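Local structure of Lmo1076 protein (Listeria monocytogenes serovar 1/2a, 3FI7) at residues P52-A57 and T172-Y177; K72-N77 and F110-S115. The protein hydrolyses peptidoglycan as the autolysin Auto, its GH73 N-acetylglucosaminidase catalytic domain being the part described here. All blocks are in the same frame, centred on the assembly; numbering follows the deposited sequence.

Interaction 1 (P52-A57 and T172-Y177); sequences PSVMIA and TLISSY
Ile-174 and Ala-57 carry most of this helix-to-helix contact in the lysozyme-like catalytic domain. Residues 52-57 start helix 52-63, and residues 172-176 end helix 166-176. The two segment axes approach to 9.3 Å, with 112° between their N-to-C directions.

The apolar contacts come first. Ile-174 points at the other helix and reaches in with its longer branch. Its CG1 stands beside the backbone N, anti to the carbonyl carbon (chi1 -72°), and the chain then runs on extended. CG1 of Ile-174 lies 3.8 Å from CB of Ala-57. Farther along the same branch, CD1 of Ile-174 meets CG2 of Val-54 at 4.1 Å. Val-54 itself starts away from the other helix, and only this one methyl touches. Leu-173 also meets Ala-57, one residue before Ile-174; the two CB atoms are 4.1 Å apart.

The second group is side chain on backbone. CG1 of Ile-174 sits 3.6 Å from O of Ser-53. That carbonyl already accepts the helical bond from Ala-57 N. In the same way CD1 of Leu-173 packs 3.6 Å from O of Ala-57.

No hydrogen bond joins the two segments. OG of Ser-53 comes no nearer than 4.2 Å to CD1 of Ile-174, and it is hydrogen-bonded instead to OD2 of the side chain of Asp-183, the last residue of the chain. Helix 149-156 completes the surroundings: Tyr-149 touches Ser-53 and Ile-174, and Thr-153 and Leu-156 touch Val-54.

Four of the five touching residues are buried, with Leu-173 partly exposed. The contact therefore rests on shape and apolar burial. The small side chain of Ala-57 lets both Leu-173 and Ile-174 come close to the backbone of helix 52-63.

Interaction 2 (K72-N77 and F110-S115); sequences KAPNYN and FAKYPS
The backbone of 74-77 runs 112° from that of 110-115, and one main-chain hydrogen bond joins them, a nearly straight 2.9 Å link from Tyr-113 N to Asn-75 O (169° at the hydrogen). It ties a loop of the lysozyme-like domain to the chain that leaves the beta hairpin (89-98 with 104-111) and enters helix 116-129.

Lys-112 curls back over the loop. Its chain bends near the end and brings NZ to O of Pro-74 at 3.0 Å, from above the carbonyl plane. Along the way CE passes OD1 of Asn-75.

Asn-77 has CG anti to its backbone N (chi1 -171°), which sends the amide toward the strand end. ND2 donates to O of Ala-111 at 2.9 Å. The amide meets the edge of the Tyr-113 ring almost at right angles, with CG of Asn-77 3.6 Å from CE2 of Tyr-113. OD1 of Asn-77 accepts from Ile-81 N and from a water, which also bonds weakly to OH of Tyr-113. That hydroxyl is hydrogen-bonded to Asp-122 as well.

Tyr-76 has O of Tyr-113 at its ring edge, close to CD1, and CA of Ala-73 over one face. Ser-115 is the N-cap of helix 116-129; its OG caps Lys-117 N and is also hydrogen-bonded to Glu-118. Ser-115 covers the opposite face by a CH-pi contact, its CA 3.9 Å from the Tyr-76 ring centroid.

Overall arrangement
From the N terminus, the chain passes helices 12-22 and 29-47 and enters helix 52-63, where the first half of interaction 1 lies. The loop after that helix supplies residues 72-77. The hairpin of strands 89-98 and 104-111 follows, and residues 110-115, which begin on its second strand, return to the loop, so interaction 2 closes a loop around the hairpin. Helices 116-129 and 149-156 come next. Helix 166-176 finally returns to helix 52-63 and closes interaction 1. The shorter closure thus lies wholly within the longer one. Their centres are about 22 Å apart and they do not touch. Interaction 1 ties helices in the interior; interaction 2 joins the 72-77 loop to the chain between hairpin and helix 116-129.

Interaction 1 (P52-A57 and T172-Y177)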
ATOM      1  N   PRO A  52      -6.939  -6.554  -1.223  1.00 36.24           N
ATOM      2  CA  PRO A  52      -6.913  -5.138  -0.832  1.00 34.71           C
ATOM      3  C   PRO A  52      -6.077  -4.928   0.434  1.00 34.87           C
ATOM      4  O   PRO A  52      -5.423  -3.893   0.596  1.00 32.82           O
ATOM      5  CB  PRO A  52      -8.385  -4.825  -0.523  1.00 34.02           C
ATOM      6  CG  PRO A  52      -9.165  -5.867  -1.193  1.00 34.93           C
ATOM      7  CD  PRO A  52      -8.306  -7.098  -1.277  1.00 33.20           C
ATOM      8  N   SER A  53      -6.106  -5.900   1.337  1.00 27.01           N
ATOM      9  CA  SER A  53      -5.367  -5.766   2.585  1.00 30.33           C
ATOM     10  C   SER A  53      -3.879  -5.690   2.286  1.00 30.02           C
ATOM     11  O   SER A  53      -3.142  -4.958   2.935  1.00 32.73           O
ATOM     12  CB  SER A  53      -5.651  -6.938   3.521  1.00 27.90           C
ATOM     13  OG  SER A  53      -5.325  -8.161   2.889  1.00 33.93           O
ATOM     14  N   VAL A  54      -3.441  -6.448   1.290  1.00 33.14           N
ATOM     15  CA  VAL A  54      -2.030  -6.484   0.942  1.00 33.36           C
ATOM     16  C   VAL A  54      -1.629  -5.193   0.215  1.00 34.65           C
ATOM     17  O   VAL A  54      -0.545  -4.648   0.438  1.00 33.86           O
ATOM     18  CB  VAL A  54      -1.709  -7.738   0.099  1.00 37.19           C
ATOM     19  CG1 VAL A  54      -0.293  -7.679  -0.461  1.00 30.83           C
ATOM     20  CG2 VAL A  54      -1.915  -8.996   0.946  1.00 26.14           C
ATOM     21  N   MET A  55      -2.519  -4.690  -0.632  1.00 26.46           N
ATOM     22  CA  MET A  55      -2.265  -3.426  -1.328  1.00 35.50           C
ATOM     23  C   MET A  55      -2.182  -2.230  -0.373  1.00 36.92           C
ATOM     24  O   MET A  55      -1.312  -1.362  -0.509  1.00 33.94           O
ATOM     25  CB  MET A  55      -3.341  -3.158  -2.384  1.00 32.26           C
ATOM     26  CG  MET A  55      -3.123  -1.839  -3.127  1.00 41.89           C
ATOM     27  SD  MET A  55      -4.400  -1.443  -4.349  1.00 49.30           S
ATOM     28  CE  MET A  55      -3.795  -2.343  -5.773  1.00 40.01           C
ATOM     29  N   ILE A  56      -3.101  -2.180   0.586  1.00 28.19           N
ATOM     30  CA  ILE A  56      -3.128  -1.077   1.534  1.00 31.28           C
ATOM     31  C   ILE A  56      -1.883  -1.145   2.414  1.00 29.11           C
ATOM     32  O   ILE A  56      -1.247  -0.131   2.667  1.00 34.84           O
ATOM     33  CB  ILE A  56      -4.416  -1.094   2.393  1.00 29.04           C
ATOM     34  CG1 ILE A  56      -5.641  -0.824   1.516  1.00 30.14           C
ATOM     35  CG2 ILE A  56      -4.327  -0.077   3.511  1.00 26.31           C
ATOM     36  CD1 ILE A  56      -6.948  -1.342   2.102  1.00 33.90           C
ATOM     37  N   ALA A  57      -1.528  -2.344   2.866  1.00 29.81           N
ATOM     38  CA  ALA A  57      -0.318  -2.509   3.676  1.00 31.94           C
ATOM     39  C   ALA A  57       0.935  -2.113   2.892  1.00 33.62           C
ATOM     40  O   ALA A  57       1.816  -1.438   3.419  1.00 33.45           O
ATOM     41  CB  ALA A  57      -0.200  -3.929   4.176  1.00 28.97           C
ATOM     42  N   THR A 172       2.169  -7.599   9.880  1.00 33.95           N
ATOM     43  CA  THR A 172       1.982  -6.832  11.101  1.00 28.67           C
ATOM     44  C   THR A 172       1.055  -5.636  10.855  1.00 30.78           C
ATOM     45  O   THR A 172       0.190  -5.347  11.672  1.00 32.85           O
ATOM     46  CB  THR A 172       3.323  -6.375  11.699  1.00 35.27           C
ATOM     47  OG1 THR A 172       4.125  -7.523  12.000  1.00 37.32           O
ATOM     48  CG2 THR A 172       3.103  -5.562  12.980  1.00 31.56           C
ATOM     49  N   LEU A 173       1.232  -4.952   9.728  1.00 29.33           N
ATOM     50  CA  LEU A 173       0.330  -3.866   9.362  1.00 34.62           C
ATOM     51  C   LEU A 173      -1.086  -4.399   9.201  1.00 31.22           C
ATOM     52  O   LEU A 173      -2.039  -3.823   9.713  1.00 31.35           O
ATOM     53  CB  LEU A 173       0.772  -3.210   8.061  1.00 33.49           C
ATOM     54  CG  LEU A 173       1.987  -2.296   8.162  1.00 35.59           C
ATOM     55  CD1 LEU A 173       2.728  -2.235   6.844  1.00 38.54           C
ATOM     56  CD2 LEU A 173       1.526  -0.923   8.572  1.00 40.87           C
ATOM     57  N   ILE A 174      -1.215  -5.512   8.493  1.00 29.04           N
ATOM     58  CA  ILE A 174      -2.524  -6.091   8.226  1.00 30.94           C
ATOM     59  C   ILE A 174      -3.286  -6.451   9.504  1.00 34.64           C
ATOM     60  O   ILE A 174      -4.442  -6.061   9.655  1.00 34.64           O
ATOM     61  CB  ILE A 174      -2.423  -7.291   7.273  1.00 32.08           C
ATOM     62  CG1 ILE A 174      -2.105  -6.791   5.862  1.00 34.05           C
ATOM     63  CG2 ILE A 174      -3.704  -8.113   7.297  1.00 28.97           C
ATOM     64  CD1 ILE A 174      -1.689  -7.891   4.884  1.00 25.77           C
ATOM     65  N   SER A 175      -2.655  -7.158  10.439  1.00 31.06           N
ATOM     66  CA  SER A 175      -3.373  -7.477  11.680  1.00 37.69           C
ATOM     67  C   SER A 175      -3.538  -6.284  12.631  1.00 37.20           C
ATOM     68  O   SER A 175      -4.543  -6.176  13.313  1.00 38.52           O
ATOM     69  CB  SER A 175      -2.743  -8.658  12.422  1.00 33.11           C
ATOM     70  OG  SER A 175      -1.475  -8.305  12.914  1.00 50.21           O
ATOM     71  N   SER A 176      -2.559  -5.390  12.677  1.00 36.19           N
ATOM     72  CA  SER A 176      -2.609  -4.269  13.614  1.00 31.21           C
ATOM     73  C   SER A 176      -3.711  -3.278  13.257  1.00 39.70           C
ATOM     74  O   SER A 176      -4.275  -2.625  14.138  1.00 36.86           O
ATOM     75  CB  SER A 176      -1.261  -3.542  13.667  1.00 32.16           C
ATOM     76  OG  SER A 176      -0.263  -4.357  14.252  1.00 38.23           O
ATOM     77  N   TYR A 177      -4.016  -3.156  11.968  1.00 31.33           N
ATOM     78  CA  TYR A 177      -5.096  -2.271  11.537  1.00 30.50           C
ATOM     79  C   TYR A 177      -6.325  -3.023  10.993  1.00 32.33           C
ATOM     80  O   TYR A 177      -7.204  -2.406  10.380  1.00 32.14           O
ATOM     81  CB  TYR A 177      -4.573  -1.221  10.534  1.00 30.27           C
ATOM     82  CG  TYR A 177      -3.605  -0.258  11.181  1.00 32.40           C
ATOM     83  CD1 TYR A 177      -4.038   0.971  11.670  1.00 29.64           C
ATOM     84  CD2 TYR A 177      -2.266  -0.595  11.351  1.00 30.35           C
ATOM     85  CE1 TYR A 177      -3.161   1.850  12.287  1.00 28.30           C
ATOM     86  CE2 TYR A 177      -1.379   0.280  11.971  1.00 30.54           C
ATOM     87  CZ  TYR A 177      -1.830   1.495  12.439  1.00 32.29           C
ATOM     88  OH  TYR A 177      -0.953   2.356  13.063  1.00 30.55           O
TER

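Interaction 2 (K72-N77 and F110-S115)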
ATOM      1  N   LYS A  72       3.217  12.200  -1.202  1.00 58.22           N
ATOM      2  CA  LYS A  72       2.229  13.257  -1.031  1.00 53.46           C
ATOM      3  C   LYS A  72       2.053  14.080  -2.299  1.00 50.35           C
ATOM      4  O   LYS A  72       2.790  13.907  -3.272  1.00 52.29           O
ATOM      5  CB  LYS A  72       2.549  14.135   0.181  1.00 49.30           C
ATOM      6  CG  LYS A  72       3.980  14.599   0.288  1.00 58.60           C
ATOM      7  CD  LYS A  72       4.231  15.196   1.665  1.00 62.21           C
ATOM      8  CE  LYS A  72       5.549  15.953   1.712  1.00 75.30           C
ATOM      9  NZ  LYS A  72       5.849  16.450   3.083  1.00 81.79           N
ATOM     10  N   ALA A  73       1.055  14.953  -2.296  1.00 57.08           N
ATOM     11  CA  ALA A  73       0.816  15.832  -3.436  1.00 61.06           C
ATOM     12  C   ALA A  73       2.036  16.716  -3.671  1.00 58.69           C
ATOM     13  O   ALA A  73       2.744  17.068  -2.723  1.00 57.63           O
ATOM     14  CB  ALA A  73      -0.419  16.679  -3.193  1.00 63.42           C
ATOM     15  N   PRO A  74       2.283  17.090  -4.938  1.00 54.56           N
ATOM     16  CA  PRO A  74       1.457  16.793  -6.111  1.00 55.11           C
ATOM     17  C   PRO A  74       1.938  15.601  -6.942  1.00 53.16           C
ATOM     18  O   PRO A  74       1.560  15.483  -8.103  1.00 57.09           O
ATOM     19  CB  PRO A  74       1.622  18.065  -6.929  1.00 53.20           C
ATOM     20  CG  PRO A  74       3.090  18.392  -6.729  1.00 50.02           C
ATOM     21  CD  PRO A  74       3.421  17.956  -5.298  1.00 47.87           C
ATOM     22  N   ASN A  75       2.748  14.727  -6.359  1.00 54.10           N
ATOM     23  CA  ASN A  75       3.290  13.593  -7.101  1.00 51.13           C
ATOM     24  C   ASN A  75       2.462  12.323  -6.942  1.00 45.65           C
ATOM     25  O   ASN A  75       2.254  11.592  -7.903  1.00 40.06           O
ATOM     26  CB  ASN A  75       4.733  13.349  -6.677  1.00 46.29           C
ATOM     27  CG  ASN A  75       5.568  14.610  -6.754  1.00 60.14           C
ATOM     28  OD1 ASN A  75       5.684  15.225  -7.818  1.00 58.92           O
ATOM     29  ND2 ASN A  75       6.143  15.011  -5.625  1.00 54.82           N
ATOM     30  N   TYR A  76       2.018  12.060  -5.716  1.00 37.64           N
ATOM     31  CA  TYR A  76       1.086  10.970  -5.442  1.00 45.00           C
ATOM     32  C   TYR A  76       1.671   9.589  -5.714  1.00 43.87           C
ATOM     33  O   TYR A  76       0.930   8.628  -5.877  1.00 41.48           O
ATOM     34  CB  TYR A  76      -0.196  11.154  -6.263  1.00 44.52           C
ATOM     35  CG  TYR A  76      -0.932  12.443  -5.965  1.00 51.98           C
ATOM     36  CD1 TYR A  76      -0.935  13.497  -6.874  1.00 50.10           C
ATOM     37  CD2 TYR A  76      -1.622  12.609  -4.768  1.00 53.79           C
ATOM     38  CE1 TYR A  76      -1.613  14.681  -6.595  1.00 51.59           C
ATOM     39  CE2 TYR A  76      -2.298  13.782  -4.483  1.00 52.78           C
ATOM     40  CZ  TYR A  76      -2.295  14.812  -5.399  1.00 57.77           C
ATOM     41  OH  TYR A  76      -2.973  15.974  -5.104  1.00 62.83           O
ATOM     42  N   ASN A  77       2.995   9.496  -5.752  1.00 41.86           N
ATOM     43  CA  ASN A  77       3.687   8.260  -6.116  1.00 38.44           C
ATOM     44  C   ASN A  77       3.982   7.437  -4.863  1.00 40.92           C
ATOM     45  O   ASN A  77       5.066   7.546  -4.267  1.00 39.23           O
ATOM     46  CB  ASN A  77       4.976   8.613  -6.885  1.00 35.17           C
ATOM     47  CG  ASN A  77       5.665   7.401  -7.504  1.00 35.44           C
ATOM     48  OD1 ASN A  77       5.477   6.263  -7.073  1.00 38.49           O
ATOM     49  ND2 ASN A  77       6.492   7.654  -8.519  1.00 41.17           N
ATOM     50  N   PHE A 110      10.913  10.061 -11.369  1.00 45.20           N
ATOM     51  CA  PHE A 110       9.875   9.246 -10.772  1.00 41.82           C
ATOM     52  C   PHE A 110       8.542   9.612 -11.382  1.00 45.10           C
ATOM     53  O   PHE A 110       8.312  10.776 -11.732  1.00 42.62           O
ATOM     54  CB  PHE A 110       9.841   9.462  -9.264  1.00 36.85           C
ATOM     55  CG  PHE A 110      11.037   8.910  -8.547  1.00 39.68           C
ATOM     56  CD1 PHE A 110      12.169   9.695  -8.351  1.00 37.61           C
ATOM     57  CD2 PHE A 110      11.030   7.604  -8.060  1.00 33.89           C
ATOM     58  CE1 PHE A 110      13.279   9.187  -7.672  1.00 40.91           C
ATOM     59  CE2 PHE A 110      12.130   7.087  -7.375  1.00 38.25           C
ATOM     60  CZ  PHE A 110      13.261   7.880  -7.183  1.00 37.71           C
ATOM     61  N   ALA A 111       7.667   8.620 -11.516  1.00 39.94           N
ATOM     62  CA  ALA A 111       6.347   8.863 -12.087  1.00 37.75           C
ATOM     63  C   ALA A 111       5.622   9.916 -11.264  1.00 42.52           C
ATOM     64  O   ALA A 111       5.793   9.991 -10.039  1.00 39.64           O
ATOM     65  CB  ALA A 111       5.535   7.566 -12.145  1.00 36.68           C
ATOM     66  N   LYS A 112       4.828  10.734 -11.947  1.00 45.77           N
ATOM     67  CA  LYS A 112       3.996  11.748 -11.312  1.00 51.96           C
ATOM     68  C   LYS A 112       2.554  11.455 -11.704  1.00 53.69           C
ATOM     69  O   LYS A 112       2.224  11.454 -12.889  1.00 50.98           O
ATOM     70  CB  LYS A 112       4.401  13.134 -11.810  1.00 57.83           C
ATOM     71  CG  LYS A 112       3.698  14.312 -11.143  1.00 58.00           C
ATOM     72  CD  LYS A 112       3.983  15.596 -11.930  1.00 71.77           C
ATOM     73  CE  LYS A 112       4.076  16.823 -11.031  1.00 81.06           C
ATOM     74  NZ  LYS A 112       2.786  17.129 -10.354  1.00 89.18           N
ATOM     75  N   TYR A 113       1.703  11.200 -10.715  1.00 44.22           N
ATOM     76  CA  TYR A 113       0.324  10.782 -10.970  1.00 48.55           C
ATOM     77  C   TYR A 113      -0.664  11.895 -10.657  1.00 53.32           C
ATOM     78  O   TYR A 113      -0.367  12.780  -9.855  1.00 55.22           O
ATOM     79  CB  TYR A 113      -0.040   9.564 -10.103  1.00 42.16           C
ATOM     80  CG  TYR A 113       0.859   8.365 -10.273  1.00 38.67           C
ATOM     81  CD1 TYR A 113       0.632   7.433 -11.277  1.00 44.90           C
ATOM     82  CD2 TYR A 113       1.926   8.156  -9.421  1.00 39.95           C
ATOM     83  CE1 TYR A 113       1.456   6.326 -11.429  1.00 37.88           C
ATOM     84  CE2 TYR A 113       2.756   7.064  -9.567  1.00 42.05           C
ATOM     85  CZ  TYR A 113       2.515   6.150 -10.567  1.00 39.90           C
ATOM     86  OH  TYR A 113       3.347   5.057 -10.694  1.00 36.01           O
ATOM     87  N   PRO A 114      -1.861  11.835 -11.272  1.00 53.17           N
ATOM     88  CA  PRO A 114      -2.962  12.772 -10.990  1.00 49.86           C
ATOM     89  C   PRO A 114      -3.470  12.638  -9.559  1.00 56.82           C
ATOM     90  O   PRO A 114      -3.924  13.617  -8.964  1.00 56.51           O
ATOM     91  CB  PRO A 114      -4.057  12.337 -11.969  1.00 47.85           C
ATOM     92  CG  PRO A 114      -3.327  11.608 -13.063  1.00 50.36           C
ATOM     93  CD  PRO A 114      -2.181  10.920 -12.380  1.00 49.07           C
ATOM     94  N   SER A 115      -3.397  11.427  -9.015  1.00 53.37           N
ATOM     95  CA  SER A 115      -3.820  11.173  -7.644  1.00 46.66           C
ATOM     96  C   SER A 115      -3.358   9.798  -7.200  1.00 44.61           C
ATOM     97  O   SER A 115      -2.764   9.047  -7.974  1.00 42.86           O
ATOM     98  CB  SER A 115      -5.344  11.242  -7.526  1.00 51.04           C
ATOM     99  OG  SER A 115      -5.944  10.117  -8.149  1.00 47.47           O
TER
HETATM  100  O   HOH W   1       3.312   4.452  -7.312  1.00 43.10           O